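Local coordinates for protein farnesyltransferase, putative (Trypanosoma cruzi, PDB 3WCA) that probably condenses two farnesyl diphosphate molecules into squalene, using NADPH or NADH and magnesium, at the first committed step of sterol synthesis, at residues E26-C31 / M53-C58; D33-Q36 / F42-V45; V63-D68 / G105-L110. The protein carries 1 engineered substitution. All blocks are in the same frame, centred on the assembly; numbering follows the deposited sequence.

Interaction 1. Residues E26-C31 / M53-C58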
# COMPACT_ATOMS: atom_id res chain seq x y z
N GLU A 26 -20.72 -6.72 -19.09
CA GLU A 26 -20.58 -7.82 -18.15
C GLU A 26 -19.14 -7.96 -17.68
O GLU A 26 -18.88 -8.40 -16.55
CB GLU A 26 -21.05 -9.14 -18.79
CG GLU A 26 -20.61 -10.40 -18.03
CD GLU A 26 -21.17 -11.68 -18.62
OE1 GLU A 26 -21.10 -11.85 -19.86
OE2 GLU A 26 -21.66 -12.53 -17.85
N ASP A 27 -18.20 -7.58 -18.54
CA ASP A 27 -16.79 -7.66 -18.21
C ASP A 27 -16.47 -6.72 -17.05
O ASP A 27 -15.82 -7.11 -16.08
CB ASP A 27 -15.92 -7.32 -19.42
CG ASP A 27 -16.13 -8.29 -20.58
OD1 ASP A 27 -16.07 -9.51 -20.35
OD2 ASP A 27 -16.34 -7.81 -21.72
N LEU A 28 -16.91 -5.47 -17.16
CA LEU A 28 -16.68 -4.50 -16.10
C LEU A 28 -17.34 -4.98 -14.81
O LEU A 28 -16.75 -4.87 -13.74
CB LEU A 28 -17.23 -3.13 -16.48
CG LEU A 28 -16.27 -2.21 -17.23
CD1 LEU A 28 -16.91 -0.84 -17.42
CD2 LEU A 28 -14.97 -2.08 -16.43
N ARG A 29 -18.55 -5.51 -14.91
CA ARG A 29 -19.25 -5.99 -13.73
C ARG A 29 -18.47 -7.08 -13.00
O ARG A 29 -18.40 -7.09 -11.77
CB ARG A 29 -20.65 -6.49 -14.09
CG ARG A 29 -21.63 -5.35 -14.36
CD ARG A 29 -23.03 -5.86 -14.70
NE ARG A 29 -23.98 -4.77 -14.88
CZ ARG A 29 -24.50 -4.05 -13.88
NH1 ARG A 29 -24.16 -4.31 -12.62
NH2 ARG A 29 -25.33 -3.06 -14.14
N PHE A 30 -17.88 -8.00 -13.76
CA PHE A 30 -17.10 -9.06 -13.17
C PHE A 30 -15.92 -8.41 -12.45
O PHE A 30 -15.60 -8.76 -11.31
CB PHE A 30 -16.56 -10.01 -14.23
CG PHE A 30 -15.52 -10.97 -13.72
CD1 PHE A 30 -15.90 -12.18 -13.15
CD2 PHE A 30 -14.17 -10.64 -13.76
CE1 PHE A 30 -14.94 -13.05 -12.64
CE2 PHE A 30 -13.21 -11.49 -13.25
CZ PHE A 30 -13.59 -12.70 -12.69
N CYS A 31 -15.27 -7.48 -13.14
CA CYS A 31 -14.13 -6.77 -12.57
C CYS A 31 -14.46 -6.20 -11.20
O CYS A 31 -13.74 -6.43 -10.23
CB CYS A 31 -13.69 -5.65 -13.51
SG CYS A 31 -12.77 -6.21 -14.97
N MET A 53 -12.93 7.30 -14.40
CA MET A 53 -11.67 7.14 -13.69
C MET A 53 -11.73 5.82 -12.93
O MET A 53 -10.76 5.08 -12.85
CB MET A 53 -11.49 8.30 -12.71
CG MET A 53 -10.28 8.21 -11.80
SD MET A 53 -8.76 8.63 -12.64
CE MET A 53 -8.64 10.37 -12.21
N ARG A 54 -12.91 5.54 -12.37
CA ARG A 54 -13.12 4.36 -11.57
C ARG A 54 -12.90 3.07 -12.32
O ARG A 54 -12.33 2.11 -11.78
CB ARG A 54 -14.53 4.39 -10.98
CG ARG A 54 -14.69 3.53 -9.76
CD ARG A 54 -15.88 3.98 -8.94
NE ARG A 54 -17.13 3.52 -9.51
CZ ARG A 54 -18.28 4.19 -9.44
NH1 ARG A 54 -18.34 5.36 -8.82
NH2 ARG A 54 -19.37 3.68 -9.99
N ASP A 55 -13.34 3.02 -13.58
CA ASP A 55 -13.17 1.83 -14.40
C ASP A 55 -11.68 1.61 -14.63
O ASP A 55 -11.19 0.50 -14.51
CB ASP A 55 -13.87 1.97 -15.75
CG ASP A 55 -15.38 2.04 -15.63
OD1 ASP A 55 -15.95 1.34 -14.76
OD2 ASP A 55 -16.01 2.78 -16.42
N ALA A 56 -10.98 2.68 -14.98
CA ALA A 56 -9.55 2.59 -15.25
C ALA A 56 -8.79 2.13 -14.01
O ALA A 56 -7.92 1.25 -14.08
CB ALA A 56 -9.03 3.94 -15.72
N VAL A 57 -9.10 2.74 -12.86
CA VAL A 57 -8.44 2.38 -11.62
C VAL A 57 -8.81 0.95 -11.19
O VAL A 57 -7.96 0.21 -10.69
CB VAL A 57 -8.78 3.39 -10.50
CG1 VAL A 57 -8.38 2.85 -9.15
CG2 VAL A 57 -8.06 4.69 -10.78
N CYS A 58 -10.06 0.56 -11.40
CA CYS A 58 -10.46 -0.80 -11.03
C CYS A 58 -9.72 -1.87 -11.83
O CYS A 58 -9.31 -2.90 -11.29
CB CYS A 58 -11.96 -0.99 -11.24
SG CYS A 58 -12.44 -2.70 -11.05
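Asp55 is the first residue of 53-58 to meet 26-31, and it meets Leu28. The CA atoms of this pair are 7.4 Å apart. The two side chains cross at about a right angle. Methyl CD1 of Leu28 sits 3.6 Å from OD1 of Asp55 and 3.7 Å from its CG. The second methyl, CD2, is also near OD1. The Asp55 carboxylate stands beside its own backbone N (chi1 -66°), and this brings it over to Leu28. OD1 is hydrogen-bonded to the hydroxyl of Tyr32, one residue beyond 26-31, so the carboxylate can lie against the methyls with its polar need met.

The next two residues leave this face. Val57 packs instead on Leu172 and Leu175 of helix 154-179, so helix 51-72 is sandwiched at this level.

At Cys58 the helices meet again, with its CA 7.2 Å from that of Cys31. The Cys58 thiol lies opposite its backbone N (chi1 171°) and points to Cys31. SG of Cys58 comes to 4.0 Å from CB of Cys31 and to the same distance from Cys31 O. SG of Cys31 is not the atom that meets it. Ala120, Ile59 and Leu62 also pack against Cys31.

No hydrogen bond joins 26-31 to 53-58. A polar tie between the helices is the Asp55 to Tyr32 hydrogen bond. With 5.3 Å between SG of Cys31 and SG of Cys58, the thiols are not joined as a disulfide; the two cysteines pack as apolar neighbours.

Interaction 2. Residues D33-Q36 / F42-V45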
# COMPACT_ATOMS: atom_id res chain seq x y z
N ASP A 33 -16.88 -7.02 -9.38
CA ASP A 33 -17.31 -8.11 -8.51
C ASP A 33 -16.11 -8.85 -7.94
O ASP A 33 -16.09 -9.23 -6.77
CB ASP A 33 -18.18 -9.10 -9.28
CG ASP A 33 -19.66 -8.78 -9.17
OD1 ASP A 33 -20.02 -7.58 -9.25
OD2 ASP A 33 -20.45 -9.73 -9.01
N ILE A 34 -15.09 -9.06 -8.77
CA ILE A 34 -13.92 -9.77 -8.29
C ILE A 34 -13.17 -8.83 -7.35
O ILE A 34 -12.61 -9.25 -6.35
CB ILE A 34 -13.02 -10.25 -9.47
CG1 ILE A 34 -12.12 -11.38 -9.00
CG2 ILE A 34 -12.20 -9.11 -10.02
CD1 ILE A 34 -12.87 -12.68 -8.74
N LEU A 35 -13.19 -7.54 -7.67
CA LEU A 35 -12.53 -6.53 -6.85
C LEU A 35 -13.07 -6.58 -5.43
O LEU A 35 -12.32 -6.55 -4.46
CB LEU A 35 -12.79 -5.14 -7.44
CG LEU A 35 -12.37 -3.98 -6.54
CD1 LEU A 35 -10.88 -3.99 -6.38
CD2 LEU A 35 -12.83 -2.67 -7.15
N GLN A 36 -14.39 -6.65 -5.32
CA GLN A 36 -15.05 -6.70 -4.02
C GLN A 36 -14.70 -7.93 -3.20
O GLN A 36 -14.64 -7.88 -1.98
CB GLN A 36 -16.56 -6.62 -4.23
CG GLN A 36 -17.40 -7.14 -3.08
CD GLN A 36 -18.87 -6.82 -3.28
OE1 GLN A 36 -19.29 -5.67 -3.11
NE2 GLN A 36 -19.65 -7.82 -3.66
N PHE A 42 -10.10 -1.68 -0.65
CA PHE A 42 -9.98 -0.86 -1.85
C PHE A 42 -11.32 -0.70 -2.57
O PHE A 42 -11.63 0.37 -3.08
CB PHE A 42 -8.98 -1.50 -2.80
CG PHE A 42 -8.47 -0.57 -3.86
CD1 PHE A 42 -7.57 0.44 -3.54
CD2 PHE A 42 -8.85 -0.74 -5.19
CE1 PHE A 42 -7.06 1.28 -4.52
CE2 PHE A 42 -8.35 0.10 -6.18
CZ PHE A 42 -7.45 1.11 -5.85
N ALA A 43 -12.09 -1.78 -2.62
CA ALA A 43 -13.38 -1.81 -3.30
C ALA A 43 -14.40 -0.82 -2.74
O ALA A 43 -15.40 -0.54 -3.38
CB ALA A 43 -13.96 -3.23 -3.29
N VAL A 44 -14.15 -0.29 -1.55
CA VAL A 44 -15.06 0.67 -0.98
C VAL A 44 -14.56 2.05 -1.37
O VAL A 44 -15.31 2.88 -1.89
CB VAL A 44 -15.11 0.60 0.57
CG1 VAL A 44 -15.99 1.71 1.11
CG2 VAL A 44 -15.64 -0.75 1.02
N VAL A 45 -13.28 2.28 -1.14
CA VAL A 45 -12.67 3.56 -1.43
C VAL A 45 -12.75 3.91 -2.91
O VAL A 45 -12.95 5.07 -3.26
CB VAL A 45 -11.20 3.57 -1.00
CG1 VAL A 45 -10.63 4.96 -1.15
CG2 VAL A 45 -11.09 3.11 0.45
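Leu35, Gln36, Phe42 and Ala43 meet at the corner where helix 26-38 gives way to the short helix 40-45, beside the farnesyl pocket. The backbones come close here. CA of Gln36 is 5.2 Å from CA of Ala43.

The small side chain of Ala43 fills the angle. Its CB lies 3.7 Å from CG of Leu35 and also 3.7 Å from CA of Gln36. The methyl thus rests partly on backbone, with little room between the two helices. Of the Gln36 side chain, CB comes nearest, 4.4 Å from CB of Ala43.

Leu35 reaches both residues. CG of Leu35 lies opposite its backbone N (chi1 169°), and this carries the two methyls toward helix 40-45. CD2 stays with Ala43, 4.0 Å from its CA. CD1 goes to Phe42 and stops 4.0 Å from ring atom CD2. It arrives at the ring edge, near the ring plane. The two side chains run at about a right angle to each other.

No hydrogen bond crosses between 33-36 and 42-45. The backbone N of Phe42 is bonded to OG of Ser39, the residue before helix 40-45. The Phe42 ring stacks with Tyr61 and also packs on Val57, while Leu35 touches Cys58 and Tyr61. Both residues are therefore anchored on helix 51-72.

Phe42 touches the bound thio analogue of farnesyl diphosphate, and Leu35 supports the edge of the Phe42 ring. A substrate pocket walled by helices and lined with apolar and aromatic side chains is typical of the all-helical isoprenoid synthase fold, to which the squalene and phytoene synthases belong.

Interaction 3. Residues V63-D68 / G105-L110; sequences VLRALD and GREREL
Arg65 and Glu107 meet with their flat groups almost perpendicular, the guanidinium and carboxylate planes 84° apart. OE2 of Glu107 stands at the guanidinium edge, near its plane, 2.8 Å from NH2 of Arg65. The salt bridge is short, but its hydrogen bond is weak because the angle at the hydrogen is only 121°. A bend at chi2 (58°) turns the guanidinium of Arg65 to the carboxylate of Glu107, whose chain is extended beyond CG. Carboxylate oxygen OD2 of Asp68 lies over one guanidinium face, 3.8 Å above the plane. No N-H points at it, so this is a long pairing of charges. NE of Arg65 is buried with no partner.

Asp68 opens the aspartate-rich DxxED motif of the squalene synthases and binds magnesium with Glu71 and Asp72. Arg65 also comes within about 4 Å of the bound farnesyl thiodiphosphate. OE1 of Glu107 has a weak hydrogen bond to Thr69.

Leu110 runs at about a right angle to Arg65 and meets its aliphatic part. Its CD2 meets CG of Arg65 at 3.9 Å and the backbone N of Ala66 at 4.0 Å.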
# COMPACT_ATOMS: atom_id res chain seq x y z
N VAL A 63 -5.15 -5.90 -12.50
CA VAL A 63 -3.96 -6.33 -13.21
C VAL A 63 -2.84 -6.58 -12.18
O VAL A 63 -2.24 -7.65 -12.16
CB VAL A 63 -3.49 -5.27 -14.23
CG1 VAL A 63 -2.08 -5.57 -14.70
CG2 VAL A 63 -4.44 -5.25 -15.42
N LEU A 64 -2.59 -5.59 -11.33
CA LEU A 64 -1.55 -5.69 -10.31
C LEU A 64 -1.87 -6.78 -9.31
O LEU A 64 -0.98 -7.46 -8.78
CB LEU A 64 -1.37 -4.35 -9.58
CG LEU A 64 -1.03 -3.13 -10.45
CD1 LEU A 64 -0.66 -1.96 -9.55
CD2 LEU A 64 0.14 -3.47 -11.39
N ARG A 65 -3.16 -6.96 -9.06
CA ARG A 65 -3.61 -7.97 -8.12
C ARG A 65 -3.29 -9.35 -8.68
O ARG A 65 -2.98 -10.28 -7.94
CB ARG A 65 -5.11 -7.84 -7.90
CG ARG A 65 -5.64 -8.81 -6.89
CD ARG A 65 -4.94 -8.64 -5.55
NE ARG A 65 -5.40 -9.66 -4.62
CZ ARG A 65 -5.18 -9.63 -3.31
NH1 ARG A 65 -4.49 -8.63 -2.77
NH2 ARG A 65 -5.65 -10.61 -2.55
N ALA A 66 -3.38 -9.48 -10.00
CA ALA A 66 -3.05 -10.74 -10.65
C ALA A 66 -1.55 -10.99 -10.42
O ALA A 66 -1.17 -12.08 -10.00
CB ALA A 66 -3.36 -10.66 -12.14
N LEU A 67 -0.72 -9.98 -10.68
CA LEU A 67 0.73 -10.13 -10.47
C LEU A 67 1.01 -10.59 -9.05
O LEU A 67 1.79 -11.53 -8.83
CB LEU A 67 1.47 -8.80 -10.65
CG LEU A 67 1.60 -8.18 -12.04
CD1 LEU A 67 2.42 -6.89 -11.93
CD2 LEU A 67 2.27 -9.18 -12.96
N ASP A 68 0.39 -9.91 -8.10
CA ASP A 68 0.58 -10.22 -6.70
C ASP A 68 0.25 -11.68 -6.41
O ASP A 68 0.93 -12.34 -5.64
CB ASP A 68 -0.29 -9.32 -5.83
CG ASP A 68 -0.06 -9.56 -4.36
OD1 ASP A 68 1.04 -9.23 -3.88
OD2 ASP A 68 -0.98 -10.08 -3.69
N GLY A 105 -8.68 -19.24 -3.53
CA GLY A 105 -9.95 -18.53 -3.55
C GLY A 105 -10.21 -17.70 -4.79
O GLY A 105 -9.86 -18.09 -5.90
N ARG A 106 -10.84 -16.54 -4.59
CA ARG A 106 -11.18 -15.65 -5.69
C ARG A 106 -10.00 -15.21 -6.56
O ARG A 106 -10.15 -14.99 -7.76
CB ARG A 106 -11.92 -14.42 -5.15
CG ARG A 106 -13.23 -14.76 -4.43
CD ARG A 106 -14.19 -15.53 -5.33
NE ARG A 106 -14.77 -14.69 -6.38
CZ ARG A 106 -15.85 -13.93 -6.23
NH1 ARG A 106 -16.48 -13.89 -5.06
NH2 ARG A 106 -16.30 -13.20 -7.24
N GLU A 107 -8.83 -15.06 -5.95
CA GLU A 107 -7.64 -14.67 -6.70
C GLU A 107 -7.44 -15.68 -7.82
O GLU A 107 -7.18 -15.31 -8.97
CB GLU A 107 -6.42 -14.67 -5.78
CG GLU A 107 -6.38 -13.51 -4.80
CD GLU A 107 -5.41 -13.73 -3.66
OE1 GLU A 107 -4.30 -14.25 -3.92
OE2 GLU A 107 -5.75 -13.38 -2.51
N ARG A 108 -7.59 -16.95 -7.48
CA ARG A 108 -7.45 -18.04 -8.43
C ARG A 108 -8.42 -17.78 -9.59
O ARG A 108 -8.06 -17.86 -10.76
CB ARG A 108 -7.79 -19.35 -7.72
CG ARG A 108 -7.37 -20.64 -8.42
CD ARG A 108 -7.84 -21.83 -7.60
NE ARG A 108 -7.56 -23.12 -8.23
CZ ARG A 108 -6.35 -23.65 -8.37
NH1 ARG A 108 -5.29 -23.00 -7.92
NH2 ARG A 108 -6.20 -24.83 -8.96
N GLU A 109 -9.65 -17.43 -9.23
CA GLU A 109 -10.70 -17.14 -10.21
C GLU A 109 -10.34 -15.93 -11.08
O GLU A 109 -10.66 -15.90 -12.27
CB GLU A 109 -12.01 -16.87 -9.49
CG GLU A 109 -13.24 -16.83 -10.38
CD GLU A 109 -14.48 -16.41 -9.61
OE1 GLU A 109 -14.57 -16.75 -8.41
OE2 GLU A 109 -15.37 -15.75 -10.20
N LEU A 110 -9.67 -14.94 -10.49
CA LEU A 110 -9.27 -13.74 -11.22
C LEU A 110 -8.39 -14.13 -12.40
O LEU A 110 -8.56 -13.64 -13.52
CB LEU A 110 -8.51 -12.79 -10.30
CG LEU A 110 -7.85 -11.56 -10.94
CD1 LEU A 110 -8.88 -10.70 -11.64
CD2 LEU A 110 -7.14 -10.76 -9.86

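Overall arrangement
The chain starts in helix 26-38, passes to helix 40-45 and goes on to helix 51-72. Interaction 2 closes the short loop between the first two helices. It is nested inside the larger loop closed by interaction 1, which brings helix 51-72 back against the start of helix 26-38. Interaction 3 follows in series and closes a loop of 36 residues between its segments on helix 51-72 and helix 105-112. All three touch one another. Interactions 1 and 2 touch through side chains of helix 51-72. Ile34 packs on Arg106 and Leu110, linking 2 with 3, and Phe30 meets Glu109, linking 1 with 3. Helix 51-72 thus joins the N-terminal helices to the magnesium site.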